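Local coordinates for putative diflavin flavoprotein A 5 (Nostoc sp. PCC 7120, PDB 4FEK) that probably transfers electrons from NADH to oxygen, reducing it to water, and is represented here by its metallo-beta-lactamase-like domain, at residues Ser45-Asp57 and Thr137-Leu149. Residues are numbered along the deposited sequence; the frame is centred on the assembly and turned at random.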
ATOM      1  N   SER A  45      -6.414   1.142   2.117  1.00  8.96           N
ATOM      2  CA  SER A  45      -5.992   2.489   1.803  1.00 10.46           C
ATOM      3  C   SER A  45      -5.935   3.223   3.148  1.00 14.47           C
ATOM      4  O   SER A  45      -6.579   2.815   4.117  1.00 12.90           O
ATOM      5  CB  SER A  45      -7.018   3.153   0.865  1.00 15.79           C
ATOM      6  OG  SER A  45      -6.571   4.422   0.438  1.00 30.13           O
ATOM      7  N   TYR A  46      -5.168   4.297   3.211  1.00 11.16           N
ATOM      8  CA  TYR A  46      -4.958   4.963   4.492  1.00 10.67           C
ATOM      9  C   TYR A  46      -5.146   6.473   4.345  1.00 10.58           C
ATOM     10  O   TYR A  46      -4.979   7.018   3.253  1.00 16.21           O
ATOM     11  CB  TYR A  46      -3.547   4.661   5.013  1.00 11.21           C
ATOM     12  CG  TYR A  46      -3.322   3.192   5.236  1.00 13.06           C
ATOM     13  CD1 TYR A  46      -3.593   2.610   6.460  1.00  8.46           C
ATOM     14  CD2 TYR A  46      -2.905   2.362   4.186  1.00 12.65           C
ATOM     15  CE1 TYR A  46      -3.415   1.227   6.667  1.00  9.69           C
ATOM     16  CE2 TYR A  46      -2.738   0.995   4.375  1.00 14.46           C
ATOM     17  CZ  TYR A  46      -2.985   0.435   5.609  1.00 14.03           C
ATOM     18  OH  TYR A  46      -2.805  -0.927   5.784  1.00 14.61           O
ATOM     19  N   VAL A  47      -5.486   7.137   5.453  1.00 15.32           N
ATOM     20  CA  VAL A  47      -5.663   8.594   5.482  1.00 12.38           C
ATOM     21  C   VAL A  47      -4.882   9.130   6.670  1.00 11.32           C
ATOM     22  O   VAL A  47      -5.056   8.644   7.786  1.00 15.77           O
ATOM     23  CB  VAL A  47      -7.147   8.993   5.671  1.00 19.86           C
ATOM     24  CG1 VAL A  47      -7.294  10.509   5.570  1.00 19.51           C
ATOM     25  CG2 VAL A  47      -8.031   8.288   4.635  1.00 17.72           C
ATOM     26  N   ILE A  48      -3.967  10.063   6.421  1.00 10.88           N
ATOM     27  CA  ILE A  48      -3.276  10.754   7.510  1.00 15.83           C
ATOM     28  C   ILE A  48      -3.701  12.222   7.491  1.00 17.14           C
ATOM     29  O   ILE A  48      -3.546  12.914   6.477  1.00 17.59           O
ATOM     30  CB  ILE A  48      -1.739  10.689   7.373  1.00 17.86           C
ATOM     31  CG1 ILE A  48      -1.255   9.236   7.291  1.00 14.76           C
ATOM     32  CG2 ILE A  48      -1.072  11.418   8.545  1.00 13.37           C
ATOM     33  CD1 ILE A  48       0.169   9.114   6.687  1.00 20.79           C
ATOM     34  N   GLU A  49      -4.219  12.708   8.617  1.00 21.39           N
ATOM     35  CA  GLU A  49      -4.701  14.085   8.668  1.00 26.87           C
ATOM     36  C   GLU A  49      -3.837  14.935   9.573  1.00 26.67           C
ATOM     37  O   GLU A  49      -4.033  14.934  10.788  1.00 25.99           O
ATOM     38  CB  GLU A  49      -6.137  14.135   9.199  1.00 33.28           C
ATOM     39  CG  GLU A  49      -7.183  13.585   8.265  1.00 46.70           C
ATOM     40  CD  GLU A  49      -8.582  13.682   8.856  1.00 61.54           C
ATOM     41  OE1 GLU A  49      -8.720  14.193   9.996  1.00 66.98           O
ATOM     42  OE2 GLU A  49      -9.542  13.250   8.180  1.00 64.95           O
ATOM     43  N   GLY A  50      -2.885  15.657   9.004  1.00 27.86           N
ATOM     44  CA  GLY A  50      -2.121  16.594   9.803  1.00 33.64           C
ATOM     45  C   GLY A  50      -2.705  17.965   9.522  1.00 32.37           C
ATOM     46  O   GLY A  50      -3.920  18.110   9.357  1.00 32.63           O
ATOM     47  N   ASP A  51      -1.839  18.962   9.452  1.00 27.86           N
ATOM     48  CA  ASP A  51      -2.180  20.235   8.844  1.00 29.58           C
ATOM     49  C   ASP A  51      -2.640  20.026   7.401  1.00 36.06           C
ATOM     50  O   ASP A  51      -3.587  20.674   6.938  1.00 36.05           O
ATOM     51  CB  ASP A  51      -0.955  21.144   8.870  1.00 32.06           C
ATOM     52  CG  ASP A  51      -0.676  21.702  10.265  1.00 35.36           C
ATOM     53  OD1 ASP A  51      -1.635  21.813  11.062  1.00 35.44           O
ATOM     54  OD2 ASP A  51       0.492  22.025  10.561  1.00 36.62           O
ATOM     55  N   LYS A  52      -1.956  19.127   6.691  1.00 31.03           N
ATOM     56  CA  LYS A  52      -2.362  18.723   5.343  1.00 25.84           C
ATOM     57  C   LYS A  52      -2.871  17.287   5.381  1.00 25.83           C
ATOM     58  O   LYS A  52      -2.505  16.524   6.273  1.00 23.72           O
ATOM     59  CB  LYS A  52      -1.186  18.833   4.360  1.00 29.21           C
ATOM     60  CG  LYS A  52      -0.748  20.278   4.061  1.00 33.38           C
ATOM     61  CD  LYS A  52       0.234  20.297   2.890  1.00 36.54           C
ATOM     62  CE  LYS A  52       0.744  21.699   2.597  1.00 46.35           C
ATOM     63  NZ  LYS A  52       0.936  22.461   3.863  1.00 49.03           N
ATOM     64  N   THR A  53      -3.723  16.919   4.424  1.00 25.76           N
ATOM     65  CA  THR A  53      -4.268  15.561   4.390  1.00 21.23           C
ATOM     66  C   THR A  53      -3.724  14.746   3.205  1.00 21.39           C
ATOM     67  O   THR A  53      -3.673  15.222   2.073  1.00 24.21           O
ATOM     68  CB  THR A  53      -5.829  15.563   4.409  1.00 26.71           C
ATOM     69  OG1 THR A  53      -6.286  16.071   5.667  1.00 26.93           O
ATOM     70  CG2 THR A  53      -6.370  14.160   4.264  1.00 22.39           C
ATOM     71  N   ALA A  54      -3.288  13.524   3.484  1.00 20.25           N
ATOM     72  CA  ALA A  54      -2.853  12.609   2.436  1.00 14.72           C
ATOM     73  C   ALA A  54      -3.602  11.293   2.500  1.00 12.66           C
ATOM     74  O   ALA A  54      -3.902  10.765   3.579  1.00 14.07           O
ATOM     75  CB  ALA A  54      -1.325  12.346   2.536  1.00 22.10           C
ATOM     76  N   ILE A  55      -3.913  10.758   1.328  1.00 12.10           N
ATOM     77  CA  ILE A  55      -4.394   9.398   1.244  1.00 14.07           C
ATOM     78  C   ILE A  55      -3.296   8.519   0.648  1.00 15.22           C
ATOM     79  O   ILE A  55      -2.501   8.951  -0.189  1.00 16.47           O
ATOM     80  CB  ILE A  55      -5.721   9.269   0.465  1.00 18.62           C
ATOM     81  CG1 ILE A  55      -5.573   9.701  -0.978  1.00 24.17           C
ATOM     82  CG2 ILE A  55      -6.823  10.136   1.120  1.00 18.62           C
ATOM     83  CD1 ILE A  55      -6.941   9.718  -1.707  1.00 30.94           C
ATOM     84  N   ILE A  56      -3.263   7.282   1.098  1.00 15.06           N
ATOM     85  CA  ILE A  56      -2.254   6.362   0.611  1.00 24.63           C
ATOM     86  C   ILE A  56      -2.926   5.166  -0.056  1.00 22.89           C
ATOM     87  O   ILE A  56      -3.769   4.527   0.557  1.00 19.52           O
ATOM     88  CB  ILE A  56      -1.366   5.892   1.752  1.00 19.68           C
ATOM     89  CG1 ILE A  56      -0.543   7.074   2.276  1.00 19.83           C
ATOM     90  CG2 ILE A  56      -0.464   4.723   1.273  1.00 23.41           C
ATOM     91  CD1 ILE A  56       0.051   6.883   3.655  1.00 23.40           C
ATOM     92  N   ASP A  57      -2.568   4.905  -1.315  1.00 22.09           N
ATOM     93  CA  ASP A  57      -3.042   3.731  -2.087  1.00 23.20           C
ATOM     94  C   ASP A  57      -4.555   3.507  -2.291  1.00 20.39           C
ATOM     95  O   ASP A  57      -5.107   2.532  -1.766  1.00 23.09           O
ATOM     96  CB  ASP A  57      -2.425   2.435  -1.526  1.00 27.19           C
ATOM     97  CG  ASP A  57      -0.928   2.333  -1.814  1.00 35.22           C
ATOM     98  OD1 ASP A  57      -0.513   2.772  -2.908  1.00 40.75           O
ATOM     99  OD2 ASP A  57      -0.167   1.819  -0.959  1.00 37.28           O
ATOM    100  N   THR A 137      11.623  14.865   2.177  1.00 42.65           N
ATOM    101  CA  THR A 137      10.500  14.417   2.973  1.00 34.59           C
ATOM    102  C   THR A 137       9.275  15.259   2.667  1.00 34.64           C
ATOM    103  O   THR A 137       9.363  16.276   1.982  1.00 39.04           O
ATOM    104  CB  THR A 137      10.811  14.465   4.476  1.00 39.02           C
ATOM    105  OG1 THR A 137      11.168  15.797   4.850  1.00 40.38           O
ATOM    106  CG2 THR A 137      11.963  13.512   4.813  1.00 38.62           C
ATOM    107  N   LEU A 138       8.125  14.814   3.165  1.00 29.40           N
ATOM    108  CA  LEU A 138       6.885  15.544   3.003  1.00 28.46           C
ATOM    109  C   LEU A 138       6.268  15.773   4.372  1.00 26.61           C
ATOM    110  O   LEU A 138       5.859  14.824   5.054  1.00 27.61           O
ATOM    111  CB  LEU A 138       5.921  14.761   2.109  1.00 27.05           C
ATOM    112  CG  LEU A 138       4.545  15.383   1.860  1.00 30.60           C
ATOM    113  CD1 LEU A 138       4.648  16.684   1.091  1.00 36.23           C
ATOM    114  CD2 LEU A 138       3.652  14.385   1.135  1.00 25.29           C
ATOM    115  N   ASP A 139       6.198  17.033   4.781  1.00 26.90           N
ATOM    116  CA  ASP A 139       5.640  17.356   6.086  1.00 32.00           C
ATOM    117  C   ASP A 139       4.135  17.620   5.977  1.00 30.54           C
ATOM    118  O   ASP A 139       3.695  18.566   5.320  1.00 30.49           O
ATOM    119  CB  ASP A 139       6.367  18.552   6.702  1.00 39.16           C
ATOM    120  CG  ASP A 139       5.897  18.871   8.120  1.00 44.18           C
ATOM    121  OD1 ASP A 139       5.165  18.060   8.727  1.00 38.98           O
ATOM    122  OD2 ASP A 139       6.290  19.934   8.642  1.00 51.76           O
ATOM    123  N   LEU A 140       3.353  16.771   6.628  1.00 29.54           N
ATOM    124  CA  LEU A 140       1.901  16.947   6.698  1.00 31.87           C
ATOM    125  C   LEU A 140       1.507  17.866   7.863  1.00 31.70           C
ATOM    126  O   LEU A 140       0.330  18.240   8.009  1.00 28.81           O
ATOM    127  CB  LEU A 140       1.227  15.581   6.873  1.00 30.31           C
ATOM    128  CG  LEU A 140       0.694  14.842   5.641  1.00 27.99           C
ATOM    129  CD1 LEU A 140       1.443  15.201   4.408  1.00 23.83           C
ATOM    130  CD2 LEU A 140       0.656  13.318   5.862  1.00 19.89           C
ATOM    131  N   GLY A 141       2.486  18.198   8.705  1.00 31.40           N
ATOM    132  CA  GLY A 141       2.240  18.997   9.893  1.00 34.44           C
ATOM    133  C   GLY A 141       1.927  18.129  11.099  1.00 34.56           C
ATOM    134  O   GLY A 141       1.740  16.912  10.971  1.00 31.57           O
ATOM    135  N   LYS A 142       1.864  18.759  12.272  1.00 31.43           N
ATOM    136  CA  LYS A 142       1.568  18.079  13.538  1.00 32.77           C
ATOM    137  C   LYS A 142       2.520  16.916  13.855  1.00 35.24           C
ATOM    138  O   LYS A 142       2.192  16.013  14.644  1.00 31.40           O
ATOM    139  CB  LYS A 142       0.101  17.627  13.572  1.00 27.08           C
ATOM    140  CG  LYS A 142      -0.870  18.806  13.526  1.00 31.78           C
ATOM    141  CD  LYS A 142      -2.306  18.370  13.236  1.00 34.38           C
ATOM    142  CE  LYS A 142      -3.240  19.583  13.146  1.00 38.30           C
ATOM    143  NZ  LYS A 142      -4.690  19.186  13.148  1.00 38.41           N
ATOM    144  N   GLY A 143       3.692  16.943  13.228  1.00 35.57           N
ATOM    145  CA  GLY A 143       4.703  15.931  13.450  1.00 33.55           C
ATOM    146  C   GLY A 143       4.740  14.867  12.369  1.00 31.20           C
ATOM    147  O   GLY A 143       5.678  14.077  12.312  1.00 29.81           O
ATOM    148  N   HIS A 144       3.731  14.853  11.504  1.00 24.73           N
ATOM    149  CA  HIS A 144       3.620  13.817  10.477  1.00 25.07           C
ATOM    150  C   HIS A 144       4.528  14.124   9.306  1.00 28.31           C
ATOM    151  O   HIS A 144       4.074  14.578   8.254  1.00 32.00           O
ATOM    152  CB  HIS A 144       2.171  13.630  10.029  1.00 19.41           C
ATOM    153  CG  HIS A 144       1.273  13.145  11.120  1.00 24.49           C
ATOM    154  ND1 HIS A 144       1.107  11.806  11.411  1.00 20.41           N
ATOM    155  CD2 HIS A 144       0.521  13.822  12.021  1.00 22.82           C
ATOM    156  CE1 HIS A 144       0.279  11.682  12.433  1.00 25.24           C
ATOM    157  NE2 HIS A 144      -0.081  12.891  12.828  1.00 23.96           N
ATOM    158  N   VAL A 145       5.823  13.920   9.523  1.00 24.43           N
ATOM    159  CA  VAL A 145       6.804  14.044   8.465  1.00 25.38           C
ATOM    160  C   VAL A 145       6.936  12.674   7.805  1.00 23.53           C
ATOM    161  O   VAL A 145       7.208  11.673   8.472  1.00 27.87           O
ATOM    162  CB  VAL A 145       8.165  14.483   9.010  1.00 34.65           C
ATOM    163  CG1 VAL A 145       9.166  14.634   7.872  1.00 29.68           C
ATOM    164  CG2 VAL A 145       8.035  15.787   9.802  1.00 35.75           C
ATOM    165  N   LEU A 146       6.724  12.633   6.496  1.00 22.39           N
ATOM    166  CA  LEU A 146       6.805  11.389   5.738  1.00 27.63           C
ATOM    167  C   LEU A 146       8.185  11.205   5.132  1.00 22.12           C
ATOM    168  O   LEU A 146       8.671  12.090   4.431  1.00 24.18           O
ATOM    169  CB  LEU A 146       5.783  11.416   4.604  1.00 26.70           C
ATOM    170  CG  LEU A 146       4.406  10.828   4.903  1.00 28.43           C
ATOM    171  CD1 LEU A 146       4.049  10.973   6.345  1.00 17.12           C
ATOM    172  CD2 LEU A 146       3.346  11.432   3.989  1.00 22.65           C
ATOM    173  N   LYS A 147       8.808  10.058   5.401  1.00 21.94           N
ATOM    174  CA  LYS A 147      10.059   9.679   4.745  1.00 23.00           C
ATOM    175  C   LYS A 147       9.719   8.694   3.631  1.00 22.21           C
ATOM    176  O   LYS A 147       8.811   7.884   3.788  1.00 21.76           O
ATOM    177  CB  LYS A 147      11.008   9.028   5.746  1.00 28.02           C
ATOM    178  CG  LYS A 147      11.341   9.939   6.935  1.00 36.52           C
ATOM    179  CD  LYS A 147      12.541   9.423   7.723  1.00 38.53           C
ATOM    180  CE  LYS A 147      13.106  10.503   8.647  1.00 46.51           C
ATOM    181  NZ  LYS A 147      14.258   9.993   9.448  1.00 52.55           N
ATOM    182  N   PHE A 148      10.420   8.788   2.504  1.00 21.30           N
ATOM    183  CA  PHE A 148      10.146   7.933   1.346  1.00 19.46           C
ATOM    184  C   PHE A 148      11.310   7.018   0.985  1.00 24.27           C
ATOM    185  O   PHE A 148      12.463   7.467   0.866  1.00 25.42           O
ATOM    186  CB  PHE A 148       9.724   8.788   0.149  1.00 24.02           C
ATOM    187  CG  PHE A 148       8.416   9.493   0.361  1.00 27.54           C
ATOM    188  CD1 PHE A 148       8.382  10.771   0.910  1.00 30.58           C
ATOM    189  CD2 PHE A 148       7.219   8.865   0.067  1.00 19.33           C
ATOM    190  CE1 PHE A 148       7.171  11.419   1.140  1.00 24.94           C
ATOM    191  CE2 PHE A 148       6.002   9.520   0.287  1.00 17.63           C
ATOM    192  CZ  PHE A 148       5.987  10.791   0.821  1.00 21.93           C
ATOM    193  N   LEU A 149      11.003   5.735   0.814  1.00 22.36           N
ATOM    194  CA  LEU A 149      12.019   4.738   0.522  1.00 23.10           C
ATOM    195  C   LEU A 149      11.640   3.998  -0.758  1.00 19.63           C
ATOM    196  O   LEU A 149      10.873   3.036  -0.730  1.00 15.34           O
ATOM    197  CB  LEU A 149      12.172   3.747   1.680  1.00 25.58           C
ATOM    198  CG  LEU A 149      12.544   4.278   3.075  1.00 34.93           C
ATOM    199  CD1 LEU A 149      11.351   4.886   3.830  1.00 37.35           C
ATOM    200  CD2 LEU A 149      13.175   3.178   3.903  1.00 39.65           C
TER
HETATM  201  O   HOH W   1      -5.539  16.372  12.618  1.00 30.27           O
HETATM  202  O   HOH W   2       2.169  21.744  12.322  1.00 42.56           O
HETATM  203  O   HOH W   3       2.308  21.131   6.255  1.00 52.89           O
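Leu140 is the main bump of this contact. Its CD2 methyl drops into a shallow hollow between Ile48 and Ala54, 3.7 Å from Ile48 CG2 and 4.0 Å from Ala54 CB, and the Leu140 and Ile48 side chains cross at about a right angle. Ile48 in turn wedges between Leu140, Leu146 and His144. With CG1 turned beside the backbone N (chi1 -56°), Ile48 CG2 lies opposite that N and over one face of the His144 imidazole, 4.0 Å from the ring centroid, in a CH-pi contact, while CD1 reaches toward Leu146 CD1. The imidazole cannot turn easily beneath this methyl, because ND1 is hydrogen-bonded to Asp164 and NE2 to Asn17.

Beyond this apolar patch, at the turns, the two hairpin ends meet through backbone. Leu140 O points into the turn at Gly50-Lys52 and accepts a nearly straight hydrogen bond from Lys52 N (2.8 Å, 169°). Gly50 CA comes within 3.5 Å of Leu140 O in a CA-H...O contact and sits close to the Gly141 carbonyl. Gly141 N is meanwhile tied back to Asp139 OD1 in an Asx turn. Toward solvent, Lys142 stretches its extended chain across Gly50 and Asp51, with CD 3.8 Å from Gly50 C. Its NZ stops 4.5 Å from Asp51 OD1, too far for a salt bridge, and reaches Glu49 O through a water instead.

The contact thus joins the two sheets of the metallo-beta-lactamase-like sandwich near one end: the hairpin of strands 41-49 and 53-56 from the seven-stranded sheet packs against the edge hairpin of 138-139 and 145-150. Strand 80-84, beside 53-56, carries the interface onward through Tyr82 against Leu138 and Ile84 against Leu146, and strand 160-164 flanks Leu146 through Thr162.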